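Side-chain contacts in conserved domain protein (Porphyromonas gingivalis, PDB 3PNN), which is probably a glycosyltransferase that forms glycosidic linkages, built on an alpha/beta/alpha Rossmann-like fold: residues 26-29 against 34-37; 39-44 against 296-301. All coordinates share one frame; numbering follows the deposited sequence. Where two conformers were deposited one is given.

Interaction 1 of 2, residues 26-29 against 34-37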
loop_
_atom_site.group_PDB
_atom_site.type_symbol
_atom_site.label_atom_id
_atom_site.label_comp_id
_atom_site.label_asym_id
_atom_site.label_seq_id
_atom_site.Cartn_x
_atom_site.Cartn_y
_atom_site.Cartn_z
ATOM N N ASP A 26 -14.603 5.921 -9.074
ATOM C CA ASP A 26 -14.639 5.263 -10.370
ATOM C C ASP A 26 -15.297 3.888 -10.234
ATOM O O ASP A 26 -14.678 2.945 -9.749
ATOM C CB ASP A 26 -13.217 5.157 -10.932
ATOM C CG ASP A 26 -13.175 4.579 -12.339
ATOM O OD1 ASP A 26 -14.250 4.238 -12.898
ATOM O OD2 ASP A 26 -12.047 4.469 -12.882
ATOM N N GLY A 27 -16.563 3.794 -10.641
ATOM C CA GLY A 27 -17.293 2.535 -10.638
ATOM C C GLY A 27 -16.810 1.659 -11.778
ATOM O O GLY A 27 -17.490 1.501 -12.794
ATOM N N ILE A 28 -15.620 1.091 -11.604
ATOM C CA ILE A 28 -14.879 0.495 -12.709
ATOM C C ILE A 28 -15.239 -0.969 -13.000
ATOM O O ILE A 28 -15.081 -1.432 -14.132
ATOM C CB ILE A 28 -13.361 0.643 -12.477
ATOM C CG1 ILE A 28 -12.581 0.310 -13.745
ATOM C CG2 ILE A 28 -12.901 -0.211 -11.261
ATOM C CD1 ILE A 28 -11.129 0.845 -13.727
ATOM N N GLY A 29 -15.727 -1.694 -11.994
ATOM C CA GLY A 29 -16.164 -3.067 -12.202
ATOM C C GLY A 29 -17.504 -3.115 -12.923
ATOM O O GLY A 29 -18.180 -2.092 -13.058
ATOM N N THR A 34 -15.838 -0.052 -7.083
ATOM C CA THR A 34 -14.513 0.546 -7.206
ATOM C C THR A 34 -13.407 -0.478 -6.950
ATOM O O THR A 34 -13.657 -1.555 -6.423
ATOM C CB THR A 34 -14.324 1.661 -6.168
ATOM O OG1 THR A 34 -14.333 1.082 -4.854
ATOM C CG2 THR A 34 -15.471 2.689 -6.276
ATOM N N ILE A 35 -12.174 -0.128 -7.296
ATOM C CA ILE A 35 -11.051 -1.014 -6.994
ATOM C C ILE A 35 -10.971 -1.299 -5.496
ATOM O O ILE A 35 -10.752 -2.442 -5.085
ATOM C CB ILE A 35 -9.730 -0.435 -7.503
ATOM C CG1 ILE A 35 -9.678 -0.581 -9.027
ATOM C CG2 ILE A 35 -8.543 -1.167 -6.860
ATOM C CD1 ILE A 35 -8.517 0.109 -9.661
HETATM N N MSE A 36 -11.167 -0.263 -4.681
HETATM C CA MSE A 36 -11.167 -0.438 -3.232
HETATM C C MSE A 36 -12.177 -1.498 -2.796
HETATM O O MSE A 36 -11.899 -2.308 -1.903
HETATM C CB MSE A 36 -11.452 0.890 -2.514
HETATM C CG MSE A 36 -11.625 0.709 -1.011
HETATM SE SE MSE A 36 -12.336 2.321 -0.190
HETATM C CE MSE A 36 -10.848 3.469 -0.645
ATOM N N ASP A 37 -13.346 -1.489 -3.427
ATOM C CA ASP A 37 -14.385 -2.482 -3.152
ATOM C C ASP A 37 -13.901 -3.915 -3.372
ATOM O O ASP A 37 -14.208 -4.801 -2.571
ATOM C CB ASP A 37 -15.625 -2.252 -4.032
ATOM C CG ASP A 37 -16.415 -0.997 -3.643
ATOM O OD1 ASP A 37 -16.277 -0.506 -2.497
ATOM O OD2 ASP A 37 -17.174 -0.509 -4.506
HETATM O O HOH W 1 -12.013 2.437 -8.612
#
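Ile28 meets Ile35 through one branch of each side chain: methyl CG2 of Ile28 lies 3.9 Å from CG1 of Ile35, and the two side chains pass at a slant. The torsions account for the pairing. In Ile28 CG1 is anti to the backbone N (chi1 -167°), which turns CG2 into the position between N and the carbonyl carbon, facing the helix start. In Ile35 CG1 stands opposite the carbonyl carbon and beside the backbone N (chi1 -74°), which puts it next to that methyl. Ile28 is buried, and Val285, Val286 and Leu289 of helix 282-294 pack on it as well.

The polar side of the contact centres on the carbonyl of Asp26. Its O is 3.5 Å from CA of Thr34, a CA-H...O contact, while methyl CG2 of Thr34 comes within 3.6 Å of the same oxygen. A water joins the segments by donating to Asp26 O and accepting from Ile35 N, each bond 2.9 Å long, so this backbone N-H at the helix start has a partner. The Asp26 carboxylate is engaged elsewhere: OD1 forms a salt bridge with Arg282, and OD2 is hydrogen-bonded to a bound glycerol, probably from the crystallisation liquor.

Thr34 and Asp37 exchange bonds across the first turn. OG1 of Thr34 sits between its backbone N and carbonyl carbon (chi1 66°), from where it accepts from Asp37 N at 3.1 Å. In return Thr34 N donates to OD2 of Asp37 at 2.9 Å, reaching it from above the carboxylate plane, while OD1 turns to Lys70 and Tyr71. These reciprocal bonds are the signature of a capping box, with Thr34 as N-cap of helix 35-46.

Interaction 2 of 2, residues 39-44 against 296-301; sequences SVYDAI and GEYPTK
Two first torsions aim Asp42 and Tyr298 at each other: in both residues CG stands anti to the carbonyl carbon and beside the backbone N (chi1 -78° for Asp42, -60° for Tyr298), and the two side chains meet at about a right angle. The outcome is a very short hydrogen bond of 2.5 Å, donated by Tyr298 OH to OD2 of Asp42. OD2 lies in the plane of the phenol ring, at its edge, and the carboxylate and ring planes are 41° apart. The other oxygen, OD1, comes to 3.3 Å from CE1 of Tyr298, at an oblique angle to the ring. OD1 also forms a salt bridge with Arg45, which would be expected to favour the charged carboxylate.

Tyr41 adds the apolar half. Its ring swings away from the backbone N, to the far side of the CA-CB bond, and runs past that of Tyr298 in the opposite direction, with CD2 of Tyr41 3.9 Å from CD1 of Tyr298 and near the plane of the Tyr298 ring, at its edge. Farther out, Pro299 approaches the phenol end of Tyr41 obliquely: its CD is 3.6 Å from CZ and 3.3 Å from OH of Tyr41. Tyr298 thus lies against both helix residues, while Pro299 reaches Tyr41. The CA atoms of Tyr41 and Tyr298 remain 8.8 Å apart; side chains span the gap.

Arg45 fastens the loop a second time, donating from NH2 to the carbonyl O of Glu297, and Tyr38 meets the Tyr298 ring edge-to-face. The loop leaves helix 282-294 through a Schellman motif at Gly296 and lies against helix 35-46, while Arg129 and Phe132 of helix 129-140 touch Asp42 from a third helix.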
loop_
_atom_site.group_PDB
_atom_site.type_symbol
_atom_site.label_atom_id
_atom_site.label_comp_id
_atom_site.label_asym_id
_atom_site.label_seq_id
_atom_site.Cartn_x
_atom_site.Cartn_y
_atom_site.Cartn_z
ATOM N N SER A 39 -10.842 -4.934 -3.115
ATOM C CA SER A 39 -9.907 -5.224 -2.010
ATOM C C SER A 39 -10.644 -5.610 -0.740
ATOM O O SER A 39 -10.278 -6.580 -0.075
ATOM C CB SER A 39 -9.007 -4.025 -1.718
ATOM O OG SER A 39 -8.082 -3.843 -2.777
ATOM N N VAL A 40 -11.672 -4.838 -0.396
ATOM C CA VAL A 40 -12.429 -5.109 0.818
ATOM C C VAL A 40 -13.151 -6.445 0.713
ATOM O O VAL A 40 -13.134 -7.238 1.650
ATOM C CB VAL A 40 -13.413 -3.960 1.163
ATOM C CG1 VAL A 40 -14.303 -4.350 2.354
ATOM C CG2 VAL A 40 -12.625 -2.674 1.446
ATOM N N TYR A 41 -13.777 -6.698 -0.433
ATOM C CA TYR A 41 -14.434 -7.984 -0.659
ATOM C C TYR A 41 -13.454 -9.148 -0.444
ATOM O O TYR A 41 -13.768 -10.132 0.243
ATOM C CB TYR A 41 -15.023 -8.020 -2.079
ATOM C CG TYR A 41 -15.936 -9.196 -2.351
ATOM C CD1 TYR A 41 -17.303 -9.126 -2.062
ATOM C CD2 TYR A 41 -15.440 -10.365 -2.900
ATOM C CE1 TYR A 41 -18.141 -10.193 -2.315
ATOM C CE2 TYR A 41 -16.273 -11.446 -3.149
ATOM C CZ TYR A 41 -17.621 -11.353 -2.852
ATOM O OH TYR A 41 -18.448 -12.422 -3.105
ATOM N N ASP A 42 -12.274 -9.056 -1.046
ATOM C CA ASP A 42 -11.309 -10.153 -0.915
ATOM C C ASP A 42 -10.734 -10.231 0.499
ATOM O O ASP A 42 -10.458 -11.322 0.997
ATOM C CB ASP A 42 -10.189 -10.040 -1.960
ATOM C CG ASP A 42 -10.636 -10.522 -3.342
ATOM O OD1 ASP A 42 -11.559 -11.362 -3.409
ATOM O OD2 ASP A 42 -10.054 -10.075 -4.349
ATOM N N ALA A 43 -10.571 -9.088 1.163
ATOM C CA ALA A 43 -10.023 -9.124 2.521
ATOM C C ALA A 43 -11.005 -9.850 3.428
ATOM O O ALA A 43 -10.617 -10.668 4.269
ATOM C CB ALA A 43 -9.732 -7.695 3.043
ATOM N N ILE A 44 -12.296 -9.564 3.247
ATOM C CA ILE A 44 -13.313 -10.251 4.027
ATOM C C ILE A 44 -13.247 -11.748 3.753
ATOM O O ILE A 44 -13.221 -12.551 4.687
ATOM C CB ILE A 44 -14.734 -9.715 3.735
ATOM C CG1 ILE A 44 -14.874 -8.283 4.283
ATOM C CG2 ILE A 44 -15.793 -10.650 4.324
ATOM C CD1 ILE A 44 -16.180 -7.580 3.877
ATOM N N GLY A 296 -16.664 -16.049 -12.638
ATOM C CA GLY A 296 -17.216 -16.373 -11.336
ATOM C C GLY A 296 -16.359 -16.026 -10.128
ATOM O O GLY A 296 -16.704 -16.404 -9.009
ATOM N N GLU A 297 -15.263 -15.296 -10.334
ATOM C CA GLU A 297 -14.367 -14.942 -9.230
ATOM C C GLU A 297 -15.030 -13.918 -8.306
ATOM O O GLU A 297 -14.748 -13.886 -7.109
ATOM C CB GLU A 297 -13.024 -14.407 -9.757
ATOM C CG GLU A 297 -12.014 -13.938 -8.682
ATOM C CD GLU A 297 -11.153 -15.062 -8.109
ATOM O OE1 GLU A 297 -11.568 -16.239 -8.185
ATOM O OE2 GLU A 297 -10.056 -14.767 -7.586
ATOM N N TYR A 298 -15.922 -13.103 -8.864
ATOM C CA TYR A 298 -16.662 -12.089 -8.112
ATOM C C TYR A 298 -18.097 -12.075 -8.588
ATOM O O TYR A 298 -18.360 -12.364 -9.753
ATOM C CB TYR A 298 -16.083 -10.674 -8.346
ATOM C CG TYR A 298 -14.645 -10.545 -7.919
ATOM C CD1 TYR A 298 -14.317 -10.307 -6.592
ATOM C CD2 TYR A 298 -13.618 -10.681 -8.838
ATOM C CE1 TYR A 298 -12.995 -10.217 -6.184
ATOM C CE2 TYR A 298 -12.293 -10.596 -8.445
ATOM C CZ TYR A 298 -11.989 -10.360 -7.122
ATOM O OH TYR A 298 -10.680 -10.282 -6.737
ATOM N N PRO A 299 -19.031 -11.697 -7.700
ATOM C CA PRO A 299 -20.395 -11.423 -8.159
ATOM C C PRO A 299 -20.431 -10.124 -8.955
ATOM O O PRO A 299 -19.529 -9.292 -8.817
ATOM C CB PRO A 299 -21.167 -11.251 -6.850
ATOM C CG PRO A 299 -20.152 -10.712 -5.909
ATOM C CD PRO A 299 -18.885 -11.463 -6.253
ATOM N N THR A 300 -21.455 -9.936 -9.783
ATOM C CA THR A 300 -21.533 -8.696 -10.563
ATOM C C THR A 300 -21.544 -7.449 -9.682
ATOM O O THR A 300 -20.886 -6.458 -9.989
ATOM C CB THR A 300 -22.748 -8.669 -11.497
ATOM O OG1 THR A 300 -22.628 -9.724 -12.448
ATOM C CG2 THR A 300 -22.808 -7.327 -12.243
ATOM N N LYS A 301 -22.286 -7.496 -8.583
ATOM C CA LYS A 301 -22.306 -6.384 -7.640
ATOM C C LYS A 301 -21.742 -6.848 -6.306
ATOM O O LYS A 301 -22.227 -7.810 -5.720
ATOM C CB LYS A 301 -23.730 -5.854 -7.434
ATOM C CG LYS A 301 -24.311 -5.170 -8.650
ATOM C CD LYS A 301 -25.687 -4.589 -8.363
ATOM C CE LYS A 301 -26.304 -4.026 -9.635
ATOM N NZ LYS A 301 -26.231 -5.016 -10.753
#

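Overall arrangement
From the N terminus, the chain leaves strand 7-11 and enters the loop that interaction 1 closes: only four residues separate 26-29 from 34-37, so this is a local closure at the start of helix 35-46. Interaction 2 opens just afterwards on the same helix and closes 251 intervening residues later, beyond helix 282-294, near the C terminus. The two are therefore in series, neither nested nor crossed, with centres 11 Å apart. Helix 35-46 is their common element: its first turn meets the preceding loop, and its later turns meet the C-terminal segment. Helix 282-294 lies close to both, packing on Ile28 and leading into residues 296-301.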